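Local coordinates for protein putative C39-like peptidase (Bacillus anthracis, PDB 3ERV) that is of unknown function but, as a putative C39-like member of the papain-like clan CA peptidases, probably hydrolyses peptide bonds with a catalytic cysteine, at residues V85-I97 with E102-Q114. Sequence-based numbering, arbitrary orientation.
Sequences VRGNPNEGFVGNI and ESGYGVYHGPLFQ. With EDO (1,2-ethanediol), chain B.
Strand 93-94, an outer strand of the mixed sheet beside strand 77-82, and the approach to helix 109-119 meet in an irregular antiparallel pairing. V94 is gripped at both backbone polar atoms: its N donates to G106 O (3.0 Å), and its O accepts from Y105 N. Beyond the single bridge between G95 and G104, N96 N donates to S103 O. The backbones of G95 and G104 approach to 4.0 Å between CA atoms, closeness that suits glycine on both sides, and G95 also has backbone angles that call for it. The F93 ring lies against the backbone of G106, F93 CE1 to G106 CA 3.5 Å, while I97 CB packs over the ring's other face; with CG anti to the backbone N (chi1 -174°), F93 also brings CD1 alongside V107 CB.

At the turn 88-92, P89 supplies a rigid apolar wedge. Its CG sits 3.8 Å from the centroid of the Y108 ring, a CH-pi contact over the face, and also meets the edge of Y105 at CE2. P89 O accepts from Y108 N (2.8 Å), and Y108 is the N-cap residue of the helix. N88 OD1 closes an Asx turn by accepting N90 N, and takes N90 ND2 as well, holding the N90 amide so that N90 OD1 meets the edge of Y108 at CD2 (3.5 Å). A water carries N90 OD1 on to G110 N in the helix's first turn. The two tyrosine hydroxyls bond to each other (2.7 Å), and Y108 OH also bonds S172 O, so these buried phenols can pack around a proline without leaving their polar ends unpaired.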
ATOM      1  N   VAL A  85       4.599  -8.074 -23.976  1.00 56.92           N
ATOM      2  CA  VAL A  85       4.500  -8.522 -22.579  1.00 57.10           C
ATOM      3  C   VAL A  85       4.066  -7.362 -21.611  1.00 56.57           C
ATOM      4  O   VAL A  85       4.615  -6.267 -21.683  1.00 54.74           O
ATOM      5  CB  VAL A  85       5.867  -9.057 -22.127  1.00 57.52           C
ATOM      6  CG1 VAL A  85       5.775  -9.754 -20.793  1.00 58.78           C
ATOM      7  CG2 VAL A  85       6.483  -9.981 -23.208  1.00 59.18           C
ATOM      8  N   ARG A  86       3.072  -7.611 -20.747  1.00 56.11           N
ATOM      9  CA  ARG A  86       2.705  -6.681 -19.672  1.00 55.67           C
ATOM     10  C   ARG A  86       3.707  -6.615 -18.513  1.00 54.12           C
ATOM     11  O   ARG A  86       4.334  -7.629 -18.139  1.00 52.85           O
ATOM     12  CB  ARG A  86       1.358  -7.063 -19.073  1.00 56.07           C
ATOM     13  CG  ARG A  86       0.285  -7.135 -20.105  1.00 60.20           C
ATOM     14  CD  ARG A  86      -1.039  -7.400 -19.467  1.00 63.57           C
ATOM     15  NE  ARG A  86      -2.096  -7.261 -20.461  1.00 67.49           N
ATOM     16  CZ  ARG A  86      -2.684  -6.115 -20.776  1.00 66.95           C
ATOM     17  NH1 ARG A  86      -2.342  -4.995 -20.156  1.00 64.25           N
ATOM     18  NH2 ARG A  86      -3.628  -6.103 -21.706  1.00 66.87           N
ATOM     19  N   GLY A  87       3.817  -5.415 -17.918  1.00 52.76           N
ATOM     20  CA  GLY A  87       4.690  -5.202 -16.760  1.00 49.89           C
ATOM     21  C   GLY A  87       4.158  -5.913 -15.544  1.00 49.34           C
ATOM     22  O   GLY A  87       2.932  -6.061 -15.371  1.00 47.89           O
ATOM     23  N   ASN A  88       5.086  -6.339 -14.692  1.00 48.47           N
ATOM     24  CA  ASN A  88       4.782  -7.020 -13.443  1.00 49.26           C
ATOM     25  C   ASN A  88       4.878  -6.061 -12.264  1.00 48.28           C
ATOM     26  O   ASN A  88       5.936  -5.444 -12.045  1.00 48.48           O
ATOM     27  CB  ASN A  88       5.778  -8.171 -13.220  1.00 49.26           C
ATOM     28  CG  ASN A  88       5.294  -9.198 -12.167  1.00 52.14           C
ATOM     29  OD1 ASN A  88       4.731  -8.854 -11.097  1.00 52.09           O
ATOM     30  ND2 ASN A  88       5.510 -10.486 -12.481  1.00 56.50           N
ATOM     31  N   PRO A  89       3.781  -5.919 -11.491  1.00 47.70           N
ATOM     32  CA  PRO A  89       3.867  -4.961 -10.350  1.00 46.39           C
ATOM     33  C   PRO A  89       4.763  -5.460  -9.216  1.00 47.28           C
ATOM     34  O   PRO A  89       5.086  -4.684  -8.282  1.00 46.83           O
ATOM     35  CB  PRO A  89       2.420  -4.809  -9.867  1.00 45.58           C
ATOM     36  CG  PRO A  89       1.713  -6.129 -10.349  1.00 47.29           C
ATOM     37  CD  PRO A  89       2.422  -6.469 -11.691  1.00 46.86           C
ATOM     38  N   ASN A  90       5.140  -6.747  -9.286  1.00 46.79           N
ATOM     39  CA  ASN A  90       6.168  -7.278  -8.425  1.00 47.70           C
ATOM     40  C   ASN A  90       7.565  -6.860  -8.862  1.00 48.31           C
ATOM     41  O   ASN A  90       8.520  -6.962  -8.085  1.00 49.38           O
ATOM     42  CB  ASN A  90       6.061  -8.801  -8.283  1.00 48.18           C
ATOM     43  CG  ASN A  90       4.705  -9.245  -7.671  1.00 49.86           C
ATOM     44  OD1 ASN A  90       4.432  -9.058  -6.482  1.00 48.74           O
ATOM     45  ND2 ASN A  90       3.847  -9.816  -8.513  1.00 52.22           N
ATOM     46  N   GLU A  91       7.702  -6.362 -10.086  1.00 47.98           N
ATOM     47  CA  GLU A  91       9.016  -5.891 -10.536  1.00 48.78           C
ATOM     48  C   GLU A  91       9.198  -4.358 -10.367  1.00 47.70           C
ATOM     49  O   GLU A  91      10.253  -3.884  -9.961  1.00 47.42           O
ATOM     50  CB  GLU A  91       9.294  -6.317 -11.955  1.00 48.66           C
ATOM     51  CG  GLU A  91      10.784  -6.341 -12.241  1.00 56.87           C
ATOM     52  CD  GLU A  91      11.095  -6.442 -13.740  1.00 63.62           C
ATOM     53  OE1 GLU A  91      10.273  -7.062 -14.471  1.00 68.84           O
ATOM     54  OE2 GLU A  91      12.156  -5.921 -14.176  1.00 64.51           O
ATOM     55  N   GLY A  92       8.149  -3.608 -10.633  1.00 46.11           N
ATOM     56  CA  GLY A  92       8.194  -2.170 -10.420  1.00 45.28           C
ATOM     57  C   GLY A  92       6.795  -1.601 -10.534  1.00 45.20           C
ATOM     58  O   GLY A  92       5.824  -2.347 -10.821  1.00 43.92           O
ATOM     59  N   PHE A  93       6.683  -0.278 -10.360  1.00 43.78           N
ATOM     60  CA  PHE A  93       5.429   0.379 -10.663  1.00 42.57           C
ATOM     61  C   PHE A  93       5.119   0.216 -12.144  1.00 42.88           C
ATOM     62  O   PHE A  93       5.941   0.547 -12.999  1.00 42.72           O
ATOM     63  CB  PHE A  93       5.438   1.881 -10.263  1.00 42.09           C
ATOM     64  CG  PHE A  93       4.117   2.531 -10.432  1.00 40.50           C
ATOM     65  CD1 PHE A  93       3.288   2.724  -9.341  1.00 38.81           C
ATOM     66  CD2 PHE A  93       3.666   2.906 -11.713  1.00 41.17           C
ATOM     67  CE1 PHE A  93       2.003   3.329  -9.512  1.00 40.66           C
ATOM     68  CE2 PHE A  93       2.389   3.478 -11.902  1.00 40.08           C
ATOM     69  CZ  PHE A  93       1.558   3.699 -10.807  1.00 35.82           C
ATOM     70  N   VAL A  94       3.913  -0.248 -12.466  1.00 42.42           N
ATOM     71  CA  VAL A  94       3.584  -0.564 -13.883  1.00 41.69           C
ATOM     72  C   VAL A  94       2.932   0.626 -14.597  1.00 41.88           C
ATOM     73  O   VAL A  94       1.771   1.006 -14.290  1.00 40.68           O
ATOM     74  CB  VAL A  94       2.636  -1.835 -14.036  1.00 42.24           C
ATOM     75  CG1 VAL A  94       2.354  -2.147 -15.544  1.00 43.33           C
ATOM     76  CG2 VAL A  94       3.217  -3.049 -13.357  1.00 40.24           C
ATOM     77  N   GLY A  95       3.663   1.210 -15.543  1.00 38.82           N
ATOM     78  CA  GLY A  95       3.125   2.284 -16.290  1.00 39.98           C
ATOM     79  C   GLY A  95       3.229   3.635 -15.597  1.00 40.00           C
ATOM     80  O   GLY A  95       4.236   3.915 -14.907  1.00 40.96           O
ATOM     81  N   ASN A  96       2.197   4.455 -15.772  1.00 40.07           N
ATOM     82  CA  ASN A  96       2.265   5.885 -15.491  1.00 40.73           C
ATOM     83  C   ASN A  96       1.712   6.242 -14.120  1.00 40.28           C
ATOM     84  O   ASN A  96       0.523   6.084 -13.850  1.00 39.10           O
ATOM     85  CB  ASN A  96       1.558   6.663 -16.602  1.00 41.70           C
ATOM     86  CG  ASN A  96       2.010   8.106 -16.669  1.00 42.78           C
ATOM     87  OD1 ASN A  96       1.777   8.884 -15.722  1.00 41.64           O
ATOM     88  ND2 ASN A  96       2.693   8.472 -17.768  1.00 40.92           N
ATOM     89  N   ILE A  97       2.612   6.622 -13.210  1.00 40.05           N
ATOM     90  CA  ILE A  97       2.226   7.017 -11.865  1.00 39.45           C
ATOM     91  C   ILE A  97       1.517   8.406 -11.809  1.00 39.47           C
ATOM     92  O   ILE A  97       0.747   8.674 -10.893  1.00 39.17           O
ATOM     93  CB  ILE A  97       3.472   6.997 -10.937  1.00 40.03           C
ATOM     94  CG1 ILE A  97       3.061   7.019  -9.445  1.00 39.56           C
ATOM     95  CG2 ILE A  97       4.457   8.143 -11.349  1.00 39.56           C
ATOM     96  CD1 ILE A  97       4.210   6.568  -8.508  1.00 36.62           C
ATOM     97  N   GLU A 102      -2.509   8.215 -19.413  1.00 47.95           N
ATOM     98  CA  GLU A 102      -1.657   7.149 -19.971  1.00 47.20           C
ATOM     99  C   GLU A 102      -1.976   5.910 -19.198  1.00 46.97           C
ATOM    100  O   GLU A 102      -2.490   6.020 -18.095  1.00 46.22           O
ATOM    101  CB  GLU A 102      -0.182   7.489 -19.797  1.00 47.43           C
ATOM    102  CG  GLU A 102       0.175   8.753 -20.520  1.00 49.88           C
ATOM    103  CD  GLU A 102       0.188   8.535 -22.022  1.00 55.53           C
ATOM    104  OE1 GLU A 102       0.452   7.384 -22.434  1.00 55.30           O
ATOM    105  OE2 GLU A 102      -0.030   9.506 -22.791  1.00 60.64           O
ATOM    106  N   SER A 103      -1.700   4.739 -19.776  1.00 46.66           N
ATOM    107  CA  SER A 103      -1.912   3.462 -19.068  1.00 47.35           C
ATOM    108  C   SER A 103      -1.041   3.316 -17.838  1.00 45.76           C
ATOM    109  O   SER A 103       0.118   3.712 -17.863  1.00 45.36           O
ATOM    110  CB  SER A 103      -1.573   2.286 -19.987  1.00 46.78           C
ATOM    111  OG  SER A 103      -2.330   2.393 -21.163  1.00 52.53           O
ATOM    112  N   GLY A 104      -1.576   2.660 -16.803  1.00 45.23           N
ATOM    113  CA  GLY A 104      -0.790   2.332 -15.618  1.00 44.51           C
ATOM    114  C   GLY A 104      -1.590   1.494 -14.660  1.00 45.46           C
ATOM    115  O   GLY A 104      -2.824   1.355 -14.791  1.00 45.18           O
ATOM    116  N   TYR A 105      -0.920   0.903 -13.683  1.00 44.35           N
ATOM    117  CA  TYR A 105      -1.622   0.103 -12.731  1.00 43.49           C
ATOM    118  C   TYR A 105      -1.235   0.491 -11.277  1.00 44.01           C
ATOM    119  O   TYR A 105      -1.938   1.277 -10.628  1.00 42.89           O
ATOM    120  CB  TYR A 105      -1.355  -1.389 -13.041  1.00 44.05           C
ATOM    121  CG  TYR A 105      -1.944  -2.326 -11.996  1.00 43.43           C
ATOM    122  CD1 TYR A 105      -3.325  -2.334 -11.745  1.00 44.60           C
ATOM    123  CD2 TYR A 105      -1.136  -3.206 -11.273  1.00 42.60           C
ATOM    124  CE1 TYR A 105      -3.882  -3.179 -10.790  1.00 43.02           C
ATOM    125  CE2 TYR A 105      -1.683  -4.053 -10.303  1.00 43.03           C
ATOM    126  CZ  TYR A 105      -3.086  -4.032 -10.095  1.00 43.51           C
ATOM    127  OH  TYR A 105      -3.698  -4.857  -9.184  1.00 47.87           O
ATOM    128  N   GLY A 106      -0.086  -0.002 -10.797  1.00 43.41           N
ATOM    129  CA  GLY A 106       0.315   0.222  -9.394  1.00 43.46           C
ATOM    130  C   GLY A 106       1.579  -0.581  -9.188  1.00 43.46           C
ATOM    131  O   GLY A 106       2.227  -1.003 -10.162  1.00 43.64           O
ATOM    132  N   VAL A 107       1.918  -0.824  -7.932  1.00 43.66           N
ATOM    133  CA  VAL A 107       3.163  -1.493  -7.603  1.00 44.01           C
ATOM    134  C   VAL A 107       2.861  -2.344  -6.382  1.00 44.75           C
ATOM    135  O   VAL A 107       2.038  -1.968  -5.547  1.00 46.91           O
ATOM    136  CB  VAL A 107       4.314  -0.474  -7.318  1.00 43.21           C
ATOM    137  CG1 VAL A 107       3.944   0.400  -6.114  1.00 44.77           C
ATOM    138  CG2 VAL A 107       5.622  -1.212  -7.039  1.00 41.75           C
ATOM    139  N   TYR A 108       3.496  -3.504  -6.283  1.00 45.01           N
ATOM    140  CA  TYR A 108       3.216  -4.410  -5.184  1.00 45.14           C
ATOM    141  C   TYR A 108       4.298  -4.284  -4.097  1.00 45.52           C
ATOM    142  O   TYR A 108       5.152  -3.409  -4.145  1.00 44.38           O
ATOM    143  CB  TYR A 108       3.040  -5.845  -5.702  1.00 45.54           C
ATOM    144  CG  TYR A 108       1.667  -6.121  -6.317  1.00 46.26           C
ATOM    145  CD1 TYR A 108       0.670  -5.134  -6.299  1.00 45.53           C
ATOM    146  CD2 TYR A 108       1.341  -7.389  -6.880  1.00 48.09           C
ATOM    147  CE1 TYR A 108      -0.591  -5.359  -6.833  1.00 44.29           C
ATOM    148  CE2 TYR A 108       0.057  -7.632  -7.418  1.00 46.05           C
ATOM    149  CZ  TYR A 108      -0.912  -6.597  -7.381  1.00 46.25           C
ATOM    150  OH  TYR A 108      -2.208  -6.759  -7.898  1.00 49.03           O
ATOM    151  N   HIS A 109       4.253  -5.166  -3.109  1.00 45.93           N
ATOM    152  CA  HIS A 109       5.051  -5.007  -1.927  1.00 45.97           C
ATOM    153  C   HIS A 109       6.591  -5.049  -2.157  1.00 46.14           C
ATOM    154  O   HIS A 109       7.330  -4.355  -1.473  1.00 45.55           O
ATOM    155  CB  HIS A 109       4.623  -6.050  -0.879  1.00 46.45           C
ATOM    156  CG  HIS A 109       5.075  -7.440  -1.206  1.00 45.56           C
ATOM    157  ND1 HIS A 109       6.251  -7.973  -0.712  1.00 48.08           N
ATOM    158  CD2 HIS A 109       4.535  -8.394  -2.003  1.00 45.70           C
ATOM    159  CE1 HIS A 109       6.410  -9.204  -1.184  1.00 48.04           C
ATOM    160  NE2 HIS A 109       5.378  -9.483  -1.966  1.00 49.95           N
ATOM    161  N   GLY A 110       7.085  -5.850  -3.100  1.00 46.38           N
ATOM    162  CA  GLY A 110       8.561  -5.981  -3.241  1.00 46.00           C
ATOM    163  C   GLY A 110       9.279  -4.651  -3.510  1.00 45.99           C
ATOM    164  O   GLY A 110      10.124  -4.163  -2.711  1.00 46.65           O
ATOM    165  N   PRO A 111       8.969  -4.042  -4.649  1.00 45.23           N
ATOM    166  CA  PRO A 111       9.553  -2.764  -5.083  1.00 44.76           C
ATOM    167  C   PRO A 111       9.190  -1.685  -4.065  1.00 45.63           C
ATOM    168  O   PRO A 111       9.982  -0.808  -3.746  1.00 43.55           O
ATOM    169  CB  PRO A 111       8.833  -2.496  -6.436  1.00 45.78           C
ATOM    170  CG  PRO A 111       8.325  -3.906  -6.887  1.00 43.93           C
ATOM    171  CD  PRO A 111       7.958  -4.560  -5.582  1.00 44.35           C
ATOM    172  N   LEU A 112       7.978  -1.762  -3.535  1.00 45.81           N
ATOM    173  CA  LEU A 112       7.594  -0.770  -2.574  1.00 46.86           C
ATOM    174  C   LEU A 112       8.478  -0.883  -1.313  1.00 46.51           C
ATOM    175  O   LEU A 112       8.884   0.140  -0.751  1.00 46.20           O
ATOM    176  CB  LEU A 112       6.106  -0.882  -2.254  1.00 45.97           C
ATOM    177  CG  LEU A 112       5.460   0.321  -1.563  1.00 50.24           C
ATOM    178  CD1 LEU A 112       5.705   1.675  -2.284  1.00 47.17           C
ATOM    179  CD2 LEU A 112       3.925   0.039  -1.389  1.00 49.02           C
ATOM    180  N   PHE A 113       8.750  -2.119  -0.876  1.00 46.31           N
ATOM    181  CA  PHE A 113       9.685  -2.382   0.225  1.00 46.29           C
ATOM    182  C   PHE A 113      11.119  -1.884  -0.063  1.00 45.75           C
ATOM    183  O   PHE A 113      11.777  -1.290   0.799  1.00 45.97           O
ATOM    184  CB  PHE A 113       9.715  -3.877   0.559  1.00 47.08           C
ATOM    185  CG  PHE A 113      10.701  -4.240   1.661  1.00 49.96           C
ATOM    186  CD1 PHE A 113      10.532  -3.754   2.964  1.00 51.64           C
ATOM    187  CD2 PHE A 113      11.801  -5.045   1.392  1.00 54.92           C
ATOM    188  CE1 PHE A 113      11.398  -4.088   3.984  1.00 49.94           C
ATOM    189  CE2 PHE A 113      12.707  -5.379   2.421  1.00 56.27           C
ATOM    190  CZ  PHE A 113      12.494  -4.886   3.725  1.00 53.31           C
ATOM    191  N   GLN A 114      11.604  -2.107  -1.270  1.00 45.54           N
ATOM    192  CA  GLN A 114      12.919  -1.611  -1.604  1.00 46.47           C
ATOM    193  C   GLN A 114      12.987  -0.097  -1.441  1.00 45.37           C
ATOM    194  O   GLN A 114      14.007   0.435  -1.008  1.00 45.49           O
ATOM    195  CB  GLN A 114      13.324  -1.992  -3.035  1.00 46.22           C
ATOM    196  CG  GLN A 114      13.644  -3.436  -3.185  1.00 52.16           C
ATOM    197  CD  GLN A 114      14.615  -3.935  -2.101  1.00 59.84           C
ATOM    198  OE1 GLN A 114      14.315  -4.898  -1.386  1.00 62.89           O
ATOM    199  NE2 GLN A 114      15.771  -3.267  -1.963  1.00 60.35           N
TER
HETATM  200  C1  EDO B   1       5.851   7.452 -14.478  1.00 54.22           C
HETATM  201  O1  EDO B   1       5.401   6.195 -13.984  1.00 46.38           O
HETATM  202  C2  EDO B   1       6.453   7.374 -15.853  1.00 52.86           C
HETATM  203  O2  EDO B   1       5.437   7.335 -16.856  1.00 57.32           O
HETATM  204  O   HOH W   1       6.312  -7.829  -4.901  1.00 53.00           O